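Local coordinates for protein ethylbenzene dehydrogenase alpha-subunit (Aromatoleum aromaticum, PDB 2IVF) that serves as the molybdopterin-binding subunit of a molybdenum enzyme, holding two pterin guanine dinucleotides, a molybdenum atom and an iron-sulfur cluster, at residues Trp560-Phe574 with Leu935-Gly947. Residues are numbered along the deposited sequence; the frame is centred on the assembly and turned at random.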
loop_
_atom_site.group_PDB
_atom_site.type_symbol
_atom_site.label_atom_id
_atom_site.label_comp_id
_atom_site.label_asym_id
_atom_site.label_seq_id
_atom_site.Cartn_x
_atom_site.Cartn_y
_atom_site.Cartn_z
ATOM N N TRP A 560 22.867 -20.263 -10.832
ATOM C CA TRP A 560 21.970 -21.379 -10.597
ATOM C C TRP A 560 22.608 -22.769 -10.595
ATOM O O TRP A 560 21.987 -23.723 -10.138
ATOM C CB TRP A 560 20.824 -21.314 -11.597
ATOM C CG TRP A 560 20.076 -20.091 -11.534
ATOM C CD1 TRP A 560 20.077 -19.163 -10.511
ATOM C CD2 TRP A 560 19.104 -19.635 -12.479
ATOM N NE1 TRP A 560 19.190 -18.178 -10.781
ATOM C CE2 TRP A 560 18.562 -18.441 -11.971
ATOM C CE3 TRP A 560 18.631 -20.122 -13.693
ATOM C CZ2 TRP A 560 17.636 -17.701 -12.671
ATOM C CZ3 TRP A 560 17.705 -19.401 -14.387
ATOM C CH2 TRP A 560 17.198 -18.196 -13.869
ATOM N N ASN A 561 23.837 -22.890 -11.102
ATOM C CA ASN A 561 24.587 -24.137 -11.033
ATOM C C ASN A 561 25.560 -24.148 -9.860
ATOM O O ASN A 561 26.436 -24.992 -9.799
ATOM C CB ASN A 561 25.351 -24.383 -12.349
ATOM C CG ASN A 561 24.422 -24.643 -13.517
ATOM O OD1 ASN A 561 23.283 -25.080 -13.329
ATOM N ND2 ASN A 561 24.898 -24.380 -14.725
ATOM N N ASN A 562 25.448 -23.161 -8.966
ATOM C CA ASN A 562 26.279 -23.123 -7.774
ATOM C C ASN A 562 25.720 -24.100 -6.756
ATOM O O ASN A 562 24.683 -23.843 -6.155
ATOM C CB ASN A 562 26.320 -21.710 -7.179
ATOM C CG ASN A 562 27.361 -21.571 -6.060
ATOM O OD1 ASN A 562 27.862 -22.561 -5.524
ATOM N ND2 ASN A 562 27.736 -20.337 -5.756
ATOM N N LYS A 563 26.404 -25.221 -6.560
ATOM C CA LYS A 563 25.919 -26.262 -5.654
ATOM C C LYS A 563 25.866 -25.791 -4.203
ATOM O O LYS A 563 25.090 -26.311 -3.418
ATOM C CB LYS A 563 26.793 -27.508 -5.767
ATOM C CG LYS A 563 26.609 -28.205 -7.096
ATOM C CD LYS A 563 27.545 -29.386 -7.283
ATOM C CE LYS A 563 27.649 -29.688 -8.776
ATOM N NZ LYS A 563 28.143 -31.057 -9.078
ATOM N N ALA A 564 26.667 -24.786 -3.856
ATOM C CA ALA A 564 26.650 -24.221 -2.499
ATOM C C ALA A 564 25.304 -23.596 -2.181
ATOM O O ALA A 564 24.896 -23.550 -0.999
ATOM C CB ALA A 564 27.797 -23.176 -2.325
ATOM N N TRP A 565 24.595 -23.147 -3.216
ATOM C CA TRP A 565 23.323 -22.461 -3.053
ATOM C C TRP A 565 22.140 -23.339 -3.425
ATOM O O TRP A 565 21.079 -22.855 -3.572
ATOM C CB TRP A 565 23.275 -21.203 -3.926
ATOM C CG TRP A 565 24.381 -20.235 -3.647
ATOM C CD1 TRP A 565 25.175 -20.183 -2.523
ATOM C CD2 TRP A 565 24.791 -19.162 -4.477
ATOM N NE1 TRP A 565 26.056 -19.137 -2.619
ATOM C CE2 TRP A 565 25.842 -18.494 -3.813
ATOM C CE3 TRP A 565 24.392 -18.705 -5.745
ATOM C CZ2 TRP A 565 26.515 -17.415 -4.395
ATOM C CZ3 TRP A 565 25.047 -17.628 -6.304
ATOM C CH2 TRP A 565 26.083 -16.981 -5.616
ATOM N N THR A 566 22.378 -24.635 -3.589
ATOM C CA THR A 566 21.381 -25.612 -4.009
ATOM C C THR A 566 20.981 -26.445 -2.796
ATOM O O THR A 566 21.759 -26.639 -1.875
ATOM C CB THR A 566 22.029 -26.573 -5.090
ATOM O OG1 THR A 566 22.479 -25.803 -6.220
ATOM C CG2 THR A 566 21.048 -27.630 -5.599
ATOM N N ASP A 567 19.765 -26.959 -2.785
ATOM C CA ASP A 567 19.336 -27.932 -1.748
ATOM C C ASP A 567 20.344 -29.092 -1.713
ATOM O O ASP A 567 20.524 -29.771 -2.725
ATOM C CB ASP A 567 17.922 -28.413 -2.128
ATOM C CG ASP A 567 17.428 -29.601 -1.321
ATOM O OD1 ASP A 567 17.939 -29.827 -0.209
ATOM O OD2 ASP A 567 16.471 -30.284 -1.817
ATOM N N PRO A 568 21.007 -29.322 -0.563
ATOM C CA PRO A 568 22.015 -30.373 -0.462
ATOM C C PRO A 568 21.508 -31.800 -0.585
ATOM O O PRO A 568 22.318 -32.711 -0.713
ATOM C CB PRO A 568 22.632 -30.183 0.924
ATOM C CG PRO A 568 21.821 -29.180 1.629
ATOM C CD PRO A 568 20.833 -28.583 0.707
ATOM N N ALA A 569 20.197 -31.991 -0.530
ATOM C CA ALA A 569 19.577 -33.285 -0.767
ATOM C C ALA A 569 19.523 -33.615 -2.243
ATOM O O ALA A 569 19.173 -34.746 -2.612
ATOM C CB ALA A 569 18.148 -33.316 -0.170
ATOM N N LEU A 570 19.841 -32.641 -3.104
ATOM C CA LEU A 570 19.831 -32.893 -4.529
ATOM C C LEU A 570 21.202 -33.442 -4.943
ATOM O O LEU A 570 22.234 -33.075 -4.372
ATOM C CB LEU A 570 19.430 -31.625 -5.310
ATOM C CG LEU A 570 18.057 -30.984 -5.020
ATOM C CD1 LEU A 570 17.811 -29.745 -5.927
ATOM C CD2 LEU A 570 16.833 -31.939 -5.144
ATOM N N LYS A 571 21.202 -34.339 -5.928
ATOM C CA LYS A 571 22.407 -35.042 -6.319
ATOM C C LYS A 571 23.182 -34.268 -7.376
ATOM O O LYS A 571 24.329 -34.608 -7.697
ATOM C CB LYS A 571 22.049 -36.449 -6.811
ATOM C CG LYS A 571 21.169 -36.514 -8.092
ATOM C CD LYS A 571 20.655 -37.964 -8.274
ATOM C CE LYS A 571 20.651 -38.439 -9.724
ATOM N NZ LYS A 571 20.594 -39.928 -9.756
ATOM N N LYS A 572 22.568 -33.210 -7.906
ATOM C CA LYS A 572 23.194 -32.406 -8.937
ATOM C C LYS A 572 22.572 -31.033 -9.091
ATOM O O LYS A 572 21.560 -30.698 -8.460
ATOM C CB LYS A 572 23.178 -33.153 -10.271
ATOM C CG LYS A 572 21.797 -33.504 -10.765
ATOM C CD LYS A 572 21.893 -34.603 -11.771
ATOM C CE LYS A 572 20.569 -35.019 -12.370
ATOM N NZ LYS A 572 20.830 -35.992 -13.499
ATOM N N SER A 573 23.234 -30.212 -9.899
ATOM C CA SER A 573 22.846 -28.824 -10.108
ATOM C C SER A 573 21.627 -28.720 -10.990
ATOM O O SER A 573 21.311 -29.636 -11.749
ATOM C CB SER A 573 23.950 -28.033 -10.815
ATOM O OG SER A 573 24.303 -28.659 -12.070
ATOM N N PHE A 574 21.002 -27.560 -10.894
ATOM C CA PHE A 574 19.933 -27.122 -11.764
ATOM C C PHE A 574 20.214 -27.467 -13.218
ATOM O O PHE A 574 19.389 -28.076 -13.862
ATOM C CB PHE A 574 19.748 -25.617 -11.667
ATOM C CG PHE A 574 18.709 -25.091 -12.606
ATOM C CD1 PHE A 574 17.366 -25.122 -12.259
ATOM C CD2 PHE A 574 19.070 -24.595 -13.853
ATOM C CE1 PHE A 574 16.415 -24.681 -13.134
ATOM C CE2 PHE A 574 18.101 -24.118 -14.744
ATOM C CZ PHE A 574 16.774 -24.179 -14.378
ATOM N N LEU A 935 21.029 -9.099 -4.551
ATOM C CA LEU A 935 21.692 -10.245 -3.872
ATOM C C LEU A 935 20.835 -11.517 -3.753
ATOM O O LEU A 935 21.226 -12.464 -3.068
ATOM C CB LEU A 935 22.255 -9.823 -2.507
ATOM C CG LEU A 935 21.385 -8.964 -1.592
ATOM C CD1 LEU A 935 20.274 -9.846 -1.058
ATOM C CD2 LEU A 935 22.218 -8.398 -0.503
ATOM N N LEU A 936 19.717 -11.550 -4.481
ATOM C CA LEU A 936 18.658 -12.547 -4.228
ATOM C C LEU A 936 18.723 -13.789 -5.084
ATOM O O LEU A 936 18.148 -14.793 -4.702
ATOM C CB LEU A 936 17.274 -11.917 -4.266
ATOM C CG LEU A 936 16.952 -10.856 -3.187
ATOM C CD1 LEU A 936 15.506 -10.341 -3.440
ATOM C CD2 LEU A 936 17.094 -11.343 -1.667
ATOM N N ILE A 937 19.503 -13.717 -6.167
ATOM C CA ILE A 937 19.976 -14.847 -6.978
ATOM C C ILE A 937 18.929 -15.541 -7.787
ATOM O O ILE A 937 19.155 -15.771 -8.963
ATOM C CB ILE A 937 20.740 -15.912 -6.144
ATOM C CG1 ILE A 937 21.902 -15.289 -5.348
ATOM C CG2 ILE A 937 21.238 -17.033 -7.047
ATOM C CD1 ILE A 937 22.624 -14.284 -6.076
ATOM N N GLY A 938 17.859 -15.980 -7.135
ATOM C CA GLY A 938 16.709 -16.566 -7.794
ATOM C C GLY A 938 16.893 -18.023 -8.134
ATOM O O GLY A 938 16.461 -18.470 -9.188
ATOM N N MET A 939 17.539 -18.766 -7.258
ATOM C CA MET A 939 17.830 -20.169 -7.522
ATOM C C MET A 939 16.524 -20.900 -7.828
ATOM O O MET A 939 15.662 -20.954 -6.973
ATOM C CB MET A 939 18.485 -20.814 -6.291
ATOM C CG MET A 939 19.825 -20.247 -5.885
ATOM S SD MET A 939 21.117 -20.520 -7.137
ATOM C CE MET A 939 21.442 -22.284 -6.988
ATOM N N PRO A 940 16.345 -21.419 -9.060
ATOM C CA PRO A 940 15.127 -22.148 -9.328
ATOM C C PRO A 940 15.203 -23.549 -8.777
ATOM O O PRO A 940 16.265 -24.166 -8.822
ATOM C CB PRO A 940 15.062 -22.186 -10.861
ATOM C CG PRO A 940 16.123 -21.307 -11.348
ATOM C CD PRO A 940 17.159 -21.288 -10.274
ATOM N N LYS A 941 14.074 -24.064 -8.310
ATOM C CA LYS A 941 14.032 -25.405 -7.731
ATOM C C LYS A 941 14.174 -26.434 -8.839
ATOM O O LYS A 941 13.308 -26.540 -9.692
ATOM C CB LYS A 941 12.750 -25.637 -6.887
ATOM C CG LYS A 941 12.762 -27.031 -6.234
ATOM C CD LYS A 941 11.946 -27.072 -4.967
ATOM C CE LYS A 941 11.791 -28.493 -4.446
ATOM N NZ LYS A 941 11.163 -28.503 -3.079
ATOM N N PRO A 942 15.301 -27.161 -8.869
ATOM C CA PRO A 942 15.551 -28.055 -9.991
ATOM C C PRO A 942 14.495 -29.148 -10.214
ATOM O O PRO A 942 14.328 -29.591 -11.348
ATOM C CB PRO A 942 16.888 -28.703 -9.632
ATOM C CG PRO A 942 17.529 -27.781 -8.784
ATOM C CD PRO A 942 16.424 -27.185 -7.928
ATOM N N LEU A 943 13.794 -29.566 -9.140
ATOM C CA LEU A 943 12.796 -30.634 -9.251
ATOM C C LEU A 943 11.642 -30.154 -10.130
ATOM O O LEU A 943 10.927 -30.959 -10.714
ATOM C CB LEU A 943 12.253 -31.042 -7.879
ATOM C CG LEU A 943 13.243 -31.750 -6.952
ATOM C CD1 LEU A 943 12.479 -32.178 -5.683
ATOM C CD2 LEU A 943 13.871 -32.903 -7.671
ATOM N N HIS A 944 11.507 -28.848 -10.278
ATOM C CA HIS A 944 10.489 -28.306 -11.168
ATOM C C HIS A 944 10.811 -28.313 -12.650
ATOM O O HIS A 944 10.021 -27.828 -13.433
ATOM C CB HIS A 944 10.031 -26.950 -10.685
ATOM C CG HIS A 944 9.485 -26.982 -9.302
ATOM N ND1 HIS A 944 8.965 -25.858 -8.688
ATOM C CD2 HIS A 944 9.293 -28.008 -8.437
ATOM C CE1 HIS A 944 8.578 -26.172 -7.461
ATOM N NE2 HIS A 944 8.728 -27.478 -7.297
ATOM N N LEU A 945 11.923 -28.966 -13.023
ATOM C CA LEU A 945 12.231 -29.309 -14.395
ATOM C C LEU A 945 11.639 -30.674 -14.714
ATOM O O LEU A 945 11.662 -31.100 -15.848
ATOM C CB LEU A 945 13.745 -29.324 -14.592
ATOM C CG LEU A 945 14.401 -27.927 -14.547
ATOM C CD1 LEU A 945 15.888 -28.027 -14.227
ATOM C CD2 LEU A 945 14.151 -27.175 -15.874
ATOM N N ALA A 946 11.077 -31.357 -13.719
ATOM C CA ALA A 946 10.641 -32.731 -13.917
ATOM C C ALA A 946 9.499 -32.821 -14.905
ATOM O O ALA A 946 8.634 -31.983 -14.916
ATOM C CB ALA A 946 10.233 -33.380 -12.592
ATOM N N GLY A 947 9.501 -33.879 -15.707
ATOM C CA GLY A 947 8.356 -34.235 -16.518
ATOM C C GLY A 947 8.051 -35.709 -16.304
ATOM O O GLY A 947 8.427 -36.292 -15.286
#
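Bent at chi2 (-65°) and again at chi3 (-73°), the M939 chain doubles back and carries its methyl into the turn made by 560-574, a worked example of how a flexible thioether can meet two aromatic rings with its sulfur and backbone carbonyls with its methyl. CE packs 3.7 Å from W565 CB and lies against the carbonyl oxygens of W560 and W565, the latter buried without a polar partner. The sulfur makes two Met-aromatic contacts: it meets the W565 ring at its edge and approaches the W560 pyrrole ring obliquely, SD lying 3.8 Å from W560 CD1. Beside it, W560 NE1 donates to I937 O over 3.0 Å, a nearly straight bond (166°) in the indole plane. P940 CD sits over one face of the same indole, 3.4 Å from the centroid of the five-membered ring, in a CH-pi contact, while P940 CB reaches F574 CE1, so that the proline touches both rings.

Loop 560-574, between helices 557-560 and 574-583, belongs to the molybdopterin oxidoreductase region; the other lies between strands 915-917 and 969-975 of the dinucleotide-binding domain's six-stranded sheet and brings L936 against MD1. Within the first loop, W565 N and T566 OG1 grip N562 O from opposite faces of its carbonyl plane, and T566 OG1 also lies against M939 CE.

Farther along, L945 CD1 lies over a face of F574, 3.9 Å from the ring centroid. P942 is pressed between F574 and L570, whose CD1 comes within a tight 3.5 Å of P942 CG; the other leucine branch, CD2, meets L943 CD2, and Y577 of helix 574-583 packs against L570, P942 and L945.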